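Side-chain contacts in nucleocapsid (Crimean-congo hemorrhagic fever virus, PDB 4AKL), which binds single- and double-stranded RNA, probably helping to package the viral genome, and very likely also cuts double-stranded DNA without sequence specificity: residues D305-S310 and S464-A469; S412-R417 and L455-V460; Q122-Q127 and N468-K473. One frame throughout, in Å; residues are numbered along the deposited sequence.

Contact 1: residues D305-S310 and S464-A469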
ATOM      1  N   ASP A 305       2.382   1.701  -0.438  1.00 29.94           N
ATOM      2  CA  ASP A 305       2.253   2.799  -1.308  1.00 29.66           C
ATOM      3  C   ASP A 305       3.434   2.716  -2.259  1.00 28.40           C
ATOM      4  O   ASP A 305       4.594   2.996  -1.880  1.00 27.32           O
ATOM      5  CB  ASP A 305       2.261   4.121  -0.540  1.00 30.74           C
ATOM      6  CG  ASP A 305       2.040   5.321  -1.461  1.00 30.65           C
ATOM      7  OD1 ASP A 305       2.397   5.210  -2.644  1.00 27.90           O
ATOM      8  OD2 ASP A 305       1.497   6.371  -0.992  1.00 33.29           O
ATOM      9  N   THR A 306       3.140   2.343  -3.490  1.00 28.09           N
ATOM     10  CA  THR A 306       4.139   1.963  -4.460  1.00 27.22           C
ATOM     11  C   THR A 306       5.116   3.075  -4.756  1.00 28.01           C
ATOM     12  O   THR A 306       6.314   2.865  -4.748  1.00 27.65           O
ATOM     13  CB  THR A 306       3.462   1.432  -5.759  1.00 28.00           C
ATOM     14  OG1 THR A 306       2.750   0.245  -5.435  1.00 26.40           O
ATOM     15  CG2 THR A 306       4.468   1.103  -6.913  1.00 24.44           C
ATOM     16  N   VAL A 307       4.619   4.262  -4.996  1.00 28.73           N
ATOM     17  CA  VAL A 307       5.503   5.315  -5.326  1.00 29.14           C
ATOM     18  C   VAL A 307       6.293   5.808  -4.089  1.00 29.04           C
ATOM     19  O   VAL A 307       7.491   6.067  -4.188  1.00 28.93           O
ATOM     20  CB  VAL A 307       4.776   6.450  -6.105  1.00 30.40           C
ATOM     21  CG1 VAL A 307       3.849   7.234  -5.210  1.00 30.83           C
ATOM     22  CG2 VAL A 307       5.843   7.378  -6.759  1.00 31.82           C
ATOM     23  N   PHE A 308       5.629   5.890  -2.937  1.00 29.11           N
ATOM     24  CA  PHE A 308       6.292   6.344  -1.719  1.00 28.92           C
ATOM     25  C   PHE A 308       7.425   5.426  -1.319  1.00 27.92           C
ATOM     26  O   PHE A 308       8.566   5.878  -1.052  1.00 26.92           O
ATOM     27  CB  PHE A 308       5.290   6.498  -0.567  1.00 28.83           C
ATOM     28  CG  PHE A 308       5.905   6.970   0.713  1.00 29.74           C
ATOM     29  CD1 PHE A 308       6.478   8.239   0.806  1.00 32.09           C
ATOM     30  CD2 PHE A 308       5.958   6.154   1.813  1.00 29.88           C
ATOM     31  CE1 PHE A 308       7.043   8.676   1.949  1.00 32.31           C
ATOM     32  CE2 PHE A 308       6.517   6.559   2.956  1.00 31.23           C
ATOM     33  CZ  PHE A 308       7.071   7.832   3.062  1.00 32.42           C
ATOM     34  N   SER A 309       7.098   4.127  -1.241  1.00 27.21           N
ATOM     35  CA  SER A 309       8.065   3.136  -0.869  1.00 26.17           C
ATOM     36  C   SER A 309       9.167   3.136  -1.908  1.00 25.87           C
ATOM     37  O   SER A 309      10.313   3.057  -1.563  1.00 25.79           O
ATOM     38  CB  SER A 309       7.414   1.741  -0.704  1.00 26.24           C
ATOM     39  OG  SER A 309       6.797   1.547   0.565  1.00 26.46           O
ATOM     40  N   SER A 310       8.842   3.272  -3.183  1.00 25.63           N
ATOM     41  CA  SER A 310       9.907   3.294  -4.160  1.00 26.30           C
ATOM     42  C   SER A 310      10.920   4.450  -3.973  1.00 26.68           C
ATOM     43  O   SER A 310      12.132   4.242  -4.166  1.00 25.61           O
ATOM     44  CB  SER A 310       9.350   3.218  -5.598  1.00 26.39           C
ATOM     45  OG  SER A 310       8.784   1.880  -5.824  1.00 25.51           O
ATOM     46  N   SER A 464      -4.719   2.801 -11.538  1.00 39.17           N
ATOM     47  CA  SER A 464      -3.372   3.205 -11.824  1.00 37.67           C
ATOM     48  C   SER A 464      -2.498   2.682 -10.698  1.00 36.17           C
ATOM     49  O   SER A 464      -2.978   2.589  -9.536  1.00 35.88           O
ATOM     50  CB  SER A 464      -3.266   4.720 -11.878  1.00 38.75           C
ATOM     51  OG  SER A 464      -1.928   5.184 -11.782  1.00 37.44           O
ATOM     52  N   PRO A 465      -1.226   2.332 -11.019  1.00 34.17           N
ATOM     53  CA  PRO A 465      -0.261   2.001  -9.978  1.00 32.48           C
ATOM     54  C   PRO A 465       0.137   3.160  -9.059  1.00 31.78           C
ATOM     55  O   PRO A 465       0.694   2.893  -7.994  1.00 29.11           O
ATOM     56  CB  PRO A 465       0.978   1.494 -10.755  1.00 31.72           C
ATOM     57  CG  PRO A 465       0.827   1.952 -12.112  1.00 33.30           C
ATOM     58  CD  PRO A 465      -0.657   2.166 -12.368  1.00 34.20           C
ATOM     59  N   PHE A 466      -0.159   4.426  -9.472  1.00 32.67           N
ATOM     60  CA  PHE A 466       0.246   5.608  -8.725  1.00 32.88           C
ATOM     61  C   PHE A 466      -0.796   6.161  -7.766  1.00 33.27           C
ATOM     62  O   PHE A 466      -0.563   7.180  -7.172  1.00 33.26           O
ATOM     63  CB  PHE A 466       0.733   6.678  -9.693  1.00 33.98           C
ATOM     64  CG  PHE A 466       1.866   6.187 -10.503  1.00 32.93           C
ATOM     65  CD1 PHE A 466       3.126   6.139  -9.965  1.00 32.48           C
ATOM     66  CD2 PHE A 466       1.668   5.723 -11.794  1.00 32.97           C
ATOM     67  CE1 PHE A 466       4.236   5.613 -10.722  1.00 32.47           C
ATOM     68  CE2 PHE A 466       2.747   5.212 -12.531  1.00 34.02           C
ATOM     69  CZ  PHE A 466       4.044   5.168 -11.977  1.00 31.36           C
ATOM     70  N   GLN A 467      -1.906   5.463  -7.624  1.00 33.62           N
ATOM     71  CA  GLN A 467      -2.916   5.763  -6.629  1.00 34.85           C
ATOM     72  C   GLN A 467      -2.584   5.151  -5.300  1.00 34.03           C
ATOM     73  O   GLN A 467      -2.062   4.075  -5.246  1.00 34.38           O
ATOM     74  CB  GLN A 467      -4.302   5.262  -7.087  1.00 35.67           C
ATOM     75  CG  GLN A 467      -4.943   6.181  -8.058  1.00 37.92           C
ATOM     76  CD  GLN A 467      -6.017   5.541  -8.910  1.00 39.80           C
ATOM     77  OE1 GLN A 467      -6.111   4.295  -9.037  1.00 38.30           O
ATOM     78  NE2 GLN A 467      -6.833   6.390  -9.527  1.00 40.05           N
ATOM     79  N   ASN A 468      -2.877   5.860  -4.228  1.00 34.83           N
ATOM     80  CA  ASN A 468      -2.759   5.355  -2.854  1.00 34.57           C
ATOM     81  C   ASN A 468      -4.161   5.028  -2.457  1.00 35.43           C
ATOM     82  O   ASN A 468      -5.086   5.867  -2.648  1.00 36.96           O
ATOM     83  CB  ASN A 468      -2.103   6.405  -1.956  1.00 34.35           C
ATOM     84  CG  ASN A 468      -2.251   6.116  -0.429  1.00 35.97           C
ATOM     85  OD1 ASN A 468      -3.366   5.921   0.103  1.00 36.07           O
ATOM     86  ND2 ASN A 468      -1.129   6.131   0.266  1.00 34.01           N
ATOM     87  N   ALA A 469      -4.368   3.834  -1.902  1.00 35.23           N
ATOM     88  CA  ALA A 469      -5.740   3.396  -1.566  1.00 36.87           C
ATOM     89  C   ALA A 469      -5.933   3.154  -0.071  1.00 38.03           C
ATOM     90  O   ALA A 469      -6.904   2.467   0.327  1.00 38.94           O
ATOM     91  CB  ALA A 469      -6.125   2.136  -2.387  1.00 36.03           C
TER
HETATM   92  O   HOH W   1      -0.052   2.396  -3.987  1.00 34.77           O
HETATM   93  O   HOH W   2       0.248   0.579  -6.913  1.00 38.35           O
HETATM   94  O   HOH W   3       1.593   4.269  -5.657  1.00 31.59           O
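Asp305 and Asn468 make the one direct hydrogen bond of a buried, water-mediated contact, in which the first turn of helix 306-316 meets the loop that follows helix 450-460, deep in the fold. Asn468 ND2 gives Asp305 OD2 a nearly straight bond of 2.9 Å (N-H...O angle 172°), while Asn468 OD1 accepts from Tyr470 N. The acceptor lies almost in the amide plane, but the donor comes from above the carboxylate plane, the two planes standing 73° apart. Asp305 holds its CG anti to the backbone N (chi1 -177°), which lets one oxygen reach across to the loop while OD1 turns back to its own helix and takes a weak bond from Phe308 N. OD2 also forms a salt bridge with Arg134, whose NH1 bonds Phe466 O, so one guanidinium group ties both partners to helix 120-136.

Next to this bond the link runs through water. Pro465 O accepts a hydrogen bond from water 2 at 2.6 Å and lies within bonding distance of water 3; water 2 also donates to Thr306 OG1, which is bonded to Glu387 as well, and water 3 accepts from Val307 N. Water 1 joins Thr306 N to Gln467 O. At the far end, Val307 CB meets the edge of the Phe466 ring at CD1, 4.2 Å away. The loop is a type I turn from Ser464 to Gln467, with an ST turn in which Phe466 N bonds Ser464 OG. Asp305 is a helix N-cap with a weak capping bond, its other oxygen shared between loop and Arg134.

Contact 2: residues S412-R417 and L455-V460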
ATOM      1  N   SER A 412       1.807  -2.435 -14.084  1.00 31.06           N
ATOM      2  CA  SER A 412       1.336  -1.832 -15.286  1.00 31.90           C
ATOM      3  C   SER A 412       0.023  -2.451 -15.683  1.00 32.84           C
ATOM      4  O   SER A 412      -0.745  -1.819 -16.390  1.00 33.34           O
ATOM      5  CB  SER A 412       2.334  -1.890 -16.400  1.00 31.73           C
ATOM      6  OG  SER A 412       3.446  -1.059 -16.131  1.00 31.67           O
ATOM      7  N   ILE A 413      -0.225  -3.691 -15.220  1.00 32.67           N
ATOM      8  CA  ILE A 413      -1.526  -4.351 -15.349  1.00 34.04           C
ATOM      9  C   ILE A 413      -2.705  -3.509 -14.884  1.00 34.83           C
ATOM     10  O   ILE A 413      -3.788  -3.605 -15.461  1.00 36.15           O
ATOM     11  CB  ILE A 413      -1.519  -5.756 -14.600  1.00 33.44           C
ATOM     12  CG1 ILE A 413      -0.846  -6.785 -15.460  1.00 33.93           C
ATOM     13  CG2 ILE A 413      -2.872  -6.288 -14.412  1.00 36.05           C
ATOM     14  CD1 ILE A 413      -0.345  -8.048 -14.689  1.00 34.53           C
ATOM     15  N   LEU A 414      -2.515  -2.688 -13.846  1.00 34.54           N
ATOM     16  CA  LEU A 414      -3.578  -1.860 -13.314  1.00 35.57           C
ATOM     17  C   LEU A 414      -3.977  -0.723 -14.280  1.00 36.67           C
ATOM     18  O   LEU A 414      -5.004  -0.114 -14.094  1.00 37.76           O
ATOM     19  CB  LEU A 414      -3.153  -1.262 -11.964  1.00 35.02           C
ATOM     20  CG  LEU A 414      -3.035  -2.280 -10.840  1.00 33.96           C
ATOM     21  CD1 LEU A 414      -2.523  -1.611  -9.591  1.00 30.75           C
ATOM     22  CD2 LEU A 414      -4.372  -3.000 -10.588  1.00 34.80           C
ATOM     23  N   ASN A 415      -3.132  -0.447 -15.273  1.00 36.59           N
ATOM     24  CA  ASN A 415      -3.478   0.427 -16.402  1.00 37.77           C
ATOM     25  C   ASN A 415      -4.374  -0.267 -17.457  1.00 39.21           C
ATOM     26  O   ASN A 415      -4.897   0.405 -18.341  1.00 39.99           O
ATOM     27  CB  ASN A 415      -2.210   0.960 -17.070  1.00 37.27           C
ATOM     28  CG  ASN A 415      -2.481   2.115 -18.000  1.00 39.04           C
ATOM     29  OD1 ASN A 415      -3.377   2.952 -17.738  1.00 38.91           O
ATOM     30  ND2 ASN A 415      -1.743   2.174 -19.091  1.00 36.57           N
ATOM     31  N   LEU A 416      -4.548  -1.595 -17.380  1.00 39.07           N
ATOM     32  CA  LEU A 416      -5.448  -2.292 -18.320  1.00 40.88           C
ATOM     33  C   LEU A 416      -6.873  -1.974 -17.918  1.00 42.40           C
ATOM     34  O   LEU A 416      -7.174  -2.006 -16.713  1.00 41.09           O
ATOM     35  CB  LEU A 416      -5.258  -3.807 -18.332  1.00 40.14           C
ATOM     36  CG  LEU A 416      -4.046  -4.335 -19.101  1.00 39.67           C
ATOM     37  CD1 LEU A 416      -3.798  -5.788 -18.739  1.00 37.30           C
ATOM     38  CD2 LEU A 416      -4.187  -4.155 -20.644  1.00 39.91           C
ATOM     39  N   ARG A 417      -7.737  -1.692 -18.915  1.00 44.39           N
ATOM     40  CA  ARG A 417      -9.134  -1.290 -18.637  1.00 46.97           C
ATOM     41  C   ARG A 417      -9.899  -2.392 -17.946  1.00 47.64           C
ATOM     42  O   ARG A 417      -9.583  -3.570 -18.105  1.00 47.19           O
ATOM     43  CB  ARG A 417      -9.896  -0.870 -19.932  1.00 48.81           C
ATOM     44  CG  ARG A 417      -9.418   0.446 -20.539  1.00 49.70           C
ATOM     45  CD  ARG A 417     -10.168   0.839 -21.802  1.00 53.28           C
ATOM     46  NE  ARG A 417      -9.696   2.135 -22.332  1.00 54.62           N
ATOM     47  CZ  ARG A 417     -10.061   3.349 -21.879  1.00 56.18           C
ATOM     48  NH1 ARG A 417     -10.938   3.501 -20.868  1.00 55.48           N
ATOM     49  NH2 ARG A 417      -9.534   4.444 -22.449  1.00 57.61           N
ATOM     50  N   LEU A 455      -5.674  -8.443  -8.114  1.00 36.81           N
ATOM     51  CA  LEU A 455      -7.148  -8.472  -8.085  1.00 37.69           C
ATOM     52  C   LEU A 455      -7.737  -7.623  -6.963  1.00 38.52           C
ATOM     53  O   LEU A 455      -8.707  -6.891  -7.155  1.00 38.56           O
ATOM     54  CB  LEU A 455      -7.672  -9.910  -7.961  1.00 37.98           C
ATOM     55  CG  LEU A 455      -9.209 -10.111  -8.006  1.00 38.68           C
ATOM     56  CD1 LEU A 455      -9.803  -9.558  -9.274  1.00 39.07           C
ATOM     57  CD2 LEU A 455      -9.596 -11.591  -7.832  1.00 39.13           C
ATOM     58  N   HIS A 456      -7.139  -7.748  -5.798  1.00 38.54           N
ATOM     59  CA  HIS A 456      -7.556  -7.020  -4.606  1.00 39.93           C
ATOM     60  C   HIS A 456      -7.559  -5.534  -4.908  1.00 40.04           C
ATOM     61  O   HIS A 456      -8.545  -4.863  -4.723  1.00 40.89           O
ATOM     62  CB  HIS A 456      -6.619  -7.352  -3.452  1.00 39.59           C
ATOM     63  CG  HIS A 456      -7.024  -6.744  -2.168  1.00 41.99           C
ATOM     64  ND1 HIS A 456      -8.029  -7.267  -1.378  1.00 47.43           N
ATOM     65  CD2 HIS A 456      -6.571  -5.647  -1.531  1.00 44.07           C
ATOM     66  CE1 HIS A 456      -8.173  -6.506  -0.306  1.00 48.14           C
ATOM     67  NE2 HIS A 456      -7.294  -5.522  -0.374  1.00 46.04           N
ATOM     68  N   GLN A 457      -6.441  -5.067  -5.425  1.00 39.61           N
ATOM     69  CA  GLN A 457      -6.263  -3.688  -5.816  1.00 40.36           C
ATOM     70  C   GLN A 457      -7.219  -3.221  -6.879  1.00 40.84           C
ATOM     71  O   GLN A 457      -7.634  -2.104  -6.817  1.00 41.27           O
ATOM     72  CB  GLN A 457      -4.832  -3.464  -6.265  1.00 39.77           C
ATOM     73  CG  GLN A 457      -3.948  -3.465  -5.018  1.00 42.42           C
ATOM     74  CD  GLN A 457      -2.554  -3.463  -5.334  1.00 44.02           C
ATOM     75  OE1 GLN A 457      -2.094  -2.740  -6.225  1.00 46.09           O
ATOM     76  NE2 GLN A 457      -1.820  -4.268  -4.620  1.00 46.71           N
ATOM     77  N   SER A 458      -7.531  -4.070  -7.860  1.00 40.66           N
ATOM     78  CA  SER A 458      -8.546  -3.731  -8.832  1.00 41.60           C
ATOM     79  C   SER A 458      -9.890  -3.647  -8.150  1.00 42.85           C
ATOM     80  O   SER A 458     -10.676  -2.797  -8.489  1.00 44.71           O
ATOM     81  CB  SER A 458      -8.625  -4.772  -9.954  1.00 41.83           C
ATOM     82  OG  SER A 458      -9.434  -4.302 -10.992  1.00 42.11           O
ATOM     83  N   LEU A 459     -10.149  -4.520  -7.190  1.00 43.22           N
ATOM     84  CA  LEU A 459     -11.439  -4.538  -6.464  1.00 45.04           C
ATOM     85  C   LEU A 459     -11.640  -3.333  -5.503  1.00 45.80           C
ATOM     86  O   LEU A 459     -12.796  -2.940  -5.244  1.00 47.39           O
ATOM     87  CB  LEU A 459     -11.643  -5.857  -5.701  1.00 44.85           C
ATOM     88  CG  LEU A 459     -11.860  -7.160  -6.492  1.00 45.45           C
ATOM     89  CD1 LEU A 459     -11.993  -8.274  -5.505  1.00 45.84           C
ATOM     90  CD2 LEU A 459     -13.104  -7.118  -7.439  1.00 47.72           C
ATOM     91  N   VAL A 460     -10.543  -2.761  -4.980  1.00 44.98           N
ATOM     92  CA  VAL A 460     -10.659  -1.581  -4.157  1.00 46.12           C
ATOM     93  C   VAL A 460     -10.947  -0.346  -5.048  1.00 46.98           C
ATOM     94  O   VAL A 460     -11.433   0.650  -4.549  1.00 48.67           O
ATOM     95  CB  VAL A 460      -9.449  -1.331  -3.236  1.00 45.23           C
ATOM     96  CG1 VAL A 460      -9.119  -2.615  -2.374  1.00 44.01           C
ATOM     97  CG2 VAL A 460      -8.284  -0.895  -4.024  1.00 44.98           C
TER
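Leu414 reaches over to Gln457 and Ser458 with its two methyl groups, and through them carries this small buried contact. CD1 rests against the side-chain oxygen of Gln457, 3.6 Å from OE1, and CD2 lies 4.3 Å from Ser458 N on the helix backbone. The leucine and glutamine side chains cross at about a right angle, so a methyl meets the amide end of Gln457 rather than running alongside its chain. Gln457 is extended beyond CG (chi2 171°), which carries the amide out from the helix to that methyl. Its OE1 has a weak hydrogen bond from Lys462 as well.

One shell further out, Ser458 OG is hydrogen-bonded to Tyr156 OH, linking this side of the helix to strand 155-156. Behind it Leu455 packs on Met169 and Met173 of helix 163-181. On the other side, Leu414 sits in a 3-10 turn closed by the backbone bond from Asn415 N to Ser412 O. Asn415, next in the chain, bonds Ser33 N and Cys74 O through its side chain, while Ile413 packs on Ile430 and Leu433 of helix 425-440. This is plain core packing of a largely helical nucleocapsid: a leucine on a 3-10 turn laid against helix 450-460.

Contact 3: residues Q122-Q127 and N468-K473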
ATOM      1  N   GLN A 122       4.260   1.797  13.732  1.00 38.98           N
ATOM      2  CA  GLN A 122       5.165   1.849  12.560  1.00 36.68           C
ATOM      3  C   GLN A 122       4.370   1.774  11.252  1.00 35.39           C
ATOM      4  O   GLN A 122       4.731   2.455  10.303  1.00 34.12           O
ATOM      5  CB  GLN A 122       6.222   0.747  12.618  1.00 35.96           C
ATOM      6  CG  GLN A 122       7.192   0.900  13.803  1.00 36.68           C
ATOM      7  CD  GLN A 122       8.104  -0.282  13.946  1.00 35.23           C
ATOM      8  OE1 GLN A 122       7.639  -1.378  14.138  1.00 35.71           O
ATOM      9  NE2 GLN A 122       9.418  -0.058  13.862  1.00 34.37           N
ATOM     10  N   LEU A 123       3.290   0.985  11.220  1.00 34.90           N
ATOM     11  CA  LEU A 123       2.418   0.917  10.030  1.00 34.72           C
ATOM     12  C   LEU A 123       1.659   2.204   9.856  1.00 35.82           C
ATOM     13  O   LEU A 123       1.638   2.747   8.731  1.00 34.17           O
ATOM     14  CB  LEU A 123       1.382  -0.233  10.065  1.00 34.74           C
ATOM     15  CG  LEU A 123       1.869  -1.654  10.002  1.00 34.80           C
ATOM     16  CD1 LEU A 123       0.751  -2.682  10.100  1.00 34.77           C
ATOM     17  CD2 LEU A 123       2.694  -1.844   8.684  1.00 32.44           C
ATOM     18  N   PHE A 124       1.029   2.700  10.949  1.00 37.70           N
ATOM     19  CA  PHE A 124       0.243   3.943  10.836  1.00 39.21           C
ATOM     20  C   PHE A 124       1.090   5.114  10.439  1.00 39.23           C
ATOM     21  O   PHE A 124       0.684   5.879   9.571  1.00 39.15           O
ATOM     22  CB  PHE A 124      -0.489   4.272  12.128  1.00 42.78           C
ATOM     23  CG  PHE A 124      -1.667   3.388  12.411  1.00 45.26           C
ATOM     24  CD1 PHE A 124      -2.334   2.683  11.399  1.00 46.85           C
ATOM     25  CD2 PHE A 124      -2.134   3.279  13.697  1.00 50.11           C
ATOM     26  CE1 PHE A 124      -3.438   1.883  11.709  1.00 48.37           C
ATOM     27  CE2 PHE A 124      -3.233   2.480  13.986  1.00 52.32           C
ATOM     28  CZ  PHE A 124      -3.877   1.786  12.979  1.00 50.08           C
ATOM     29  N   ASN A 125       2.287   5.242  11.048  1.00 38.70           N
ATOM     30  CA  ASN A 125       3.202   6.310  10.735  1.00 38.56           C
ATOM     31  C   ASN A 125       3.610   6.295   9.255  1.00 36.65           C
ATOM     32  O   ASN A 125       3.704   7.351   8.621  1.00 36.41           O
ATOM     33  CB  ASN A 125       4.430   6.229  11.657  1.00 39.32           C
ATOM     34  CG  ASN A 125       5.459   7.346  11.400  1.00 40.32           C
ATOM     35  OD1 ASN A 125       6.126   7.381  10.356  1.00 42.35           O
ATOM     36  ND2 ASN A 125       5.601   8.248  12.362  1.00 44.19           N
ATOM     37  N   TYR A 126       3.836   5.092   8.699  1.00 34.57           N
ATOM     38  CA  TYR A 126       4.235   4.990   7.317  1.00 32.44           C
ATOM     39  C   TYR A 126       3.085   5.467   6.407  1.00 32.48           C
ATOM     40  O   TYR A 126       3.311   6.152   5.453  1.00 31.49           O
ATOM     41  CB  TYR A 126       4.624   3.516   6.977  1.00 31.41           C
ATOM     42  CG  TYR A 126       4.608   3.194   5.503  1.00 28.50           C
ATOM     43  CD1 TYR A 126       3.464   2.791   4.890  1.00 27.75           C
ATOM     44  CD2 TYR A 126       5.743   3.309   4.734  1.00 28.46           C
ATOM     45  CE1 TYR A 126       3.439   2.477   3.512  1.00 27.00           C
ATOM     46  CE2 TYR A 126       5.738   3.011   3.334  1.00 25.89           C
ATOM     47  CZ  TYR A 126       4.573   2.599   2.737  1.00 26.73           C
ATOM     48  OH  TYR A 126       4.497   2.263   1.366  1.00 22.21           O
ATOM     49  N   GLN A 127       1.851   5.075   6.705  1.00 33.05           N
ATOM     50  CA  GLN A 127       0.714   5.486   5.866  1.00 33.85           C
ATOM     51  C   GLN A 127       0.550   6.986   5.901  1.00 35.63           C
ATOM     52  O   GLN A 127       0.372   7.621   4.853  1.00 35.90           O
ATOM     53  CB  GLN A 127      -0.588   4.781   6.276  1.00 34.38           C
ATOM     54  CG  GLN A 127      -0.529   3.222   6.134  1.00 33.26           C
ATOM     55  CD  GLN A 127      -0.395   2.696   4.694  1.00 32.99           C
ATOM     56  OE1 GLN A 127      -0.688   3.395   3.703  1.00 31.74           O
ATOM     57  NE2 GLN A 127       0.051   1.440   4.579  1.00 31.40           N
ATOM     58  N   ASN A 468      -2.877   5.860  -4.228  1.00 34.83           N
ATOM     59  CA  ASN A 468      -2.759   5.355  -2.854  1.00 34.57           C
ATOM     60  C   ASN A 468      -4.161   5.028  -2.457  1.00 35.43           C
ATOM     61  O   ASN A 468      -5.086   5.867  -2.648  1.00 36.96           O
ATOM     62  CB  ASN A 468      -2.103   6.405  -1.956  1.00 34.35           C
ATOM     63  CG  ASN A 468      -2.251   6.116  -0.429  1.00 35.97           C
ATOM     64  OD1 ASN A 468      -3.366   5.921   0.103  1.00 36.07           O
ATOM     65  ND2 ASN A 468      -1.129   6.131   0.266  1.00 34.01           N
ATOM     66  N   ALA A 469      -4.368   3.834  -1.902  1.00 35.23           N
ATOM     67  CA  ALA A 469      -5.740   3.396  -1.566  1.00 36.87           C
ATOM     68  C   ALA A 469      -5.933   3.154  -0.071  1.00 38.03           C
ATOM     69  O   ALA A 469      -6.904   2.467   0.327  1.00 38.94           O
ATOM     70  CB  ALA A 469      -6.125   2.136  -2.387  1.00 36.03           C
ATOM     71  N   TYR A 470      -5.050   3.727   0.752  1.00 38.63           N
ATOM     72  CA  TYR A 470      -5.131   3.545   2.191  1.00 39.93           C
ATOM     73  C   TYR A 470      -6.499   3.951   2.763  1.00 42.58           C
ATOM     74  O   TYR A 470      -7.016   3.194   3.557  1.00 42.63           O
ATOM     75  CB  TYR A 470      -4.009   4.285   2.961  1.00 39.78           C
ATOM     76  CG  TYR A 470      -4.130   4.100   4.485  1.00 41.35           C
ATOM     77  CD1 TYR A 470      -4.107   2.832   5.031  1.00 41.86           C
ATOM     78  CD2 TYR A 470      -4.265   5.180   5.365  1.00 43.41           C
ATOM     79  CE1 TYR A 470      -4.217   2.621   6.375  1.00 44.27           C
ATOM     80  CE2 TYR A 470      -4.365   4.966   6.750  1.00 45.11           C
ATOM     81  CZ  TYR A 470      -4.341   3.671   7.231  1.00 45.24           C
ATOM     82  OH  TYR A 470      -4.438   3.364   8.560  1.00 49.06           O
ATOM     83  N   ASN A 471      -7.069   5.103   2.351  1.00 44.62           N
ATOM     84  CA  ASN A 471      -8.400   5.600   2.868  1.00 47.82           C
ATOM     85  C   ASN A 471      -9.654   5.112   2.143  1.00 48.73           C
ATOM     86  O   ASN A 471     -10.692   5.700   2.270  1.00 50.16           O
ATOM     87  CB  ASN A 471      -8.435   7.153   2.901  1.00 49.23           C
ATOM     88  CG  ASN A 471      -7.478   7.713   3.872  1.00 50.27           C
ATOM     89  OD1 ASN A 471      -7.448   7.286   5.029  1.00 52.61           O
ATOM     90  ND2 ASN A 471      -6.675   8.676   3.437  1.00 51.44           N
ATOM     91  N   VAL A 472      -9.529   4.051   1.360  1.00 48.36           N
ATOM     92  CA  VAL A 472     -10.664   3.374   0.737  1.00 49.48           C
ATOM     93  C   VAL A 472     -11.265   2.485   1.850  1.00 50.91           C
ATOM     94  O   VAL A 472     -10.529   1.785   2.568  1.00 49.73           O
ATOM     95  CB  VAL A 472     -10.243   2.581  -0.558  1.00 48.33           C
ATOM     96  CG1 VAL A 472     -11.274   1.628  -0.960  1.00 48.77           C
ATOM     97  CG2 VAL A 472      -9.985   3.535  -1.685  1.00 47.86           C
ATOM     98  N   LYS A 473     -12.596   2.536   1.976  1.00 53.40           N
ATOM     99  CA  LYS A 473     -13.329   1.877   3.047  1.00 55.55           C
ATOM    100  C   LYS A 473     -14.123   0.691   2.514  1.00 56.47           C
ATOM    101  O   LYS A 473     -14.702   0.746   1.406  1.00 56.48           O
ATOM    102  CB  LYS A 473     -14.259   2.880   3.827  1.00 58.03           C
ATOM    103  CG  LYS A 473     -14.274   4.314   3.233  1.00 59.46           C
ATOM    104  CD  LYS A 473     -15.091   5.375   3.958  1.00 62.60           C
ATOM    105  CE  LYS A 473     -14.865   6.787   3.287  1.00 63.13           C
ATOM    106  NZ  LYS A 473     -13.363   7.110   3.111  1.00 59.98           N
TER
HETATM  107  O   HOH W   4      -1.256   6.098   2.931  1.00 29.46           O
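A CH-pi contact backed by a bridging water joins helix 120-136 to an Asx turn in the chain's C-terminal loop, where the aliphatic part of Gln127 lies over one face of the Tyr470 ring. Gln127 CG is 3.8 Å from the ring centroid and only 13° off its normal, and CB packs over the same ring. The Gln127 chain bends at chi2 (-66°), which folds its amide back until it lies 18° from parallel with the ring. OE1 thus comes 3.5 Å from Tyr470 CB, while NE2 is held by Gly301 O and Gln303 O.

Asn468 shapes the loop leading to the tyrosine. Its OD1 accepts from Tyr470 N at 2.8 Å, the donor standing above the carbonyl plane; this closes the Asx turn and leads into a type I turn from Ala469 to Val472. ND2 of Asn468, which also bonds Asp305, gives its other N-H to water 4 at 2.7 Å, and that water donates to both Gln127 O and Gln127 OE1. One turn earlier in the helix, Phe124 crosses Tyr470 at about a right angle, its CD1 3.6 Å from Tyr470 OH. Phe124 also packs on Leu297 of helix 295-301, and Gln300 of that helix bonds Tyr470 O.

Overall arrangement
Contacts 1 and 3 share the C-terminal loop, meeting at Asn468 and Ala469, and set it against two helices, 306-316 and 120-136. Those helices also touch directly: Tyr126 OH probably hydrogen-bonds both Asp305 N and Ser309 OG. Contact 2 is nested along the chain inside the loops the other two close, and borders both through Val460 against the shared Ala469, and contact 1 also through Leu414 against Pro465. All three are largely buried, although Tyr470 brings contact 3 nearer solvent. Their chemistry differs: charge, amide and ordered water with a small apolar edge in contact 1, an aromatic face with one water in contact 3, and leucine methyls against a glutamine amide and the helix backbone in contact 2.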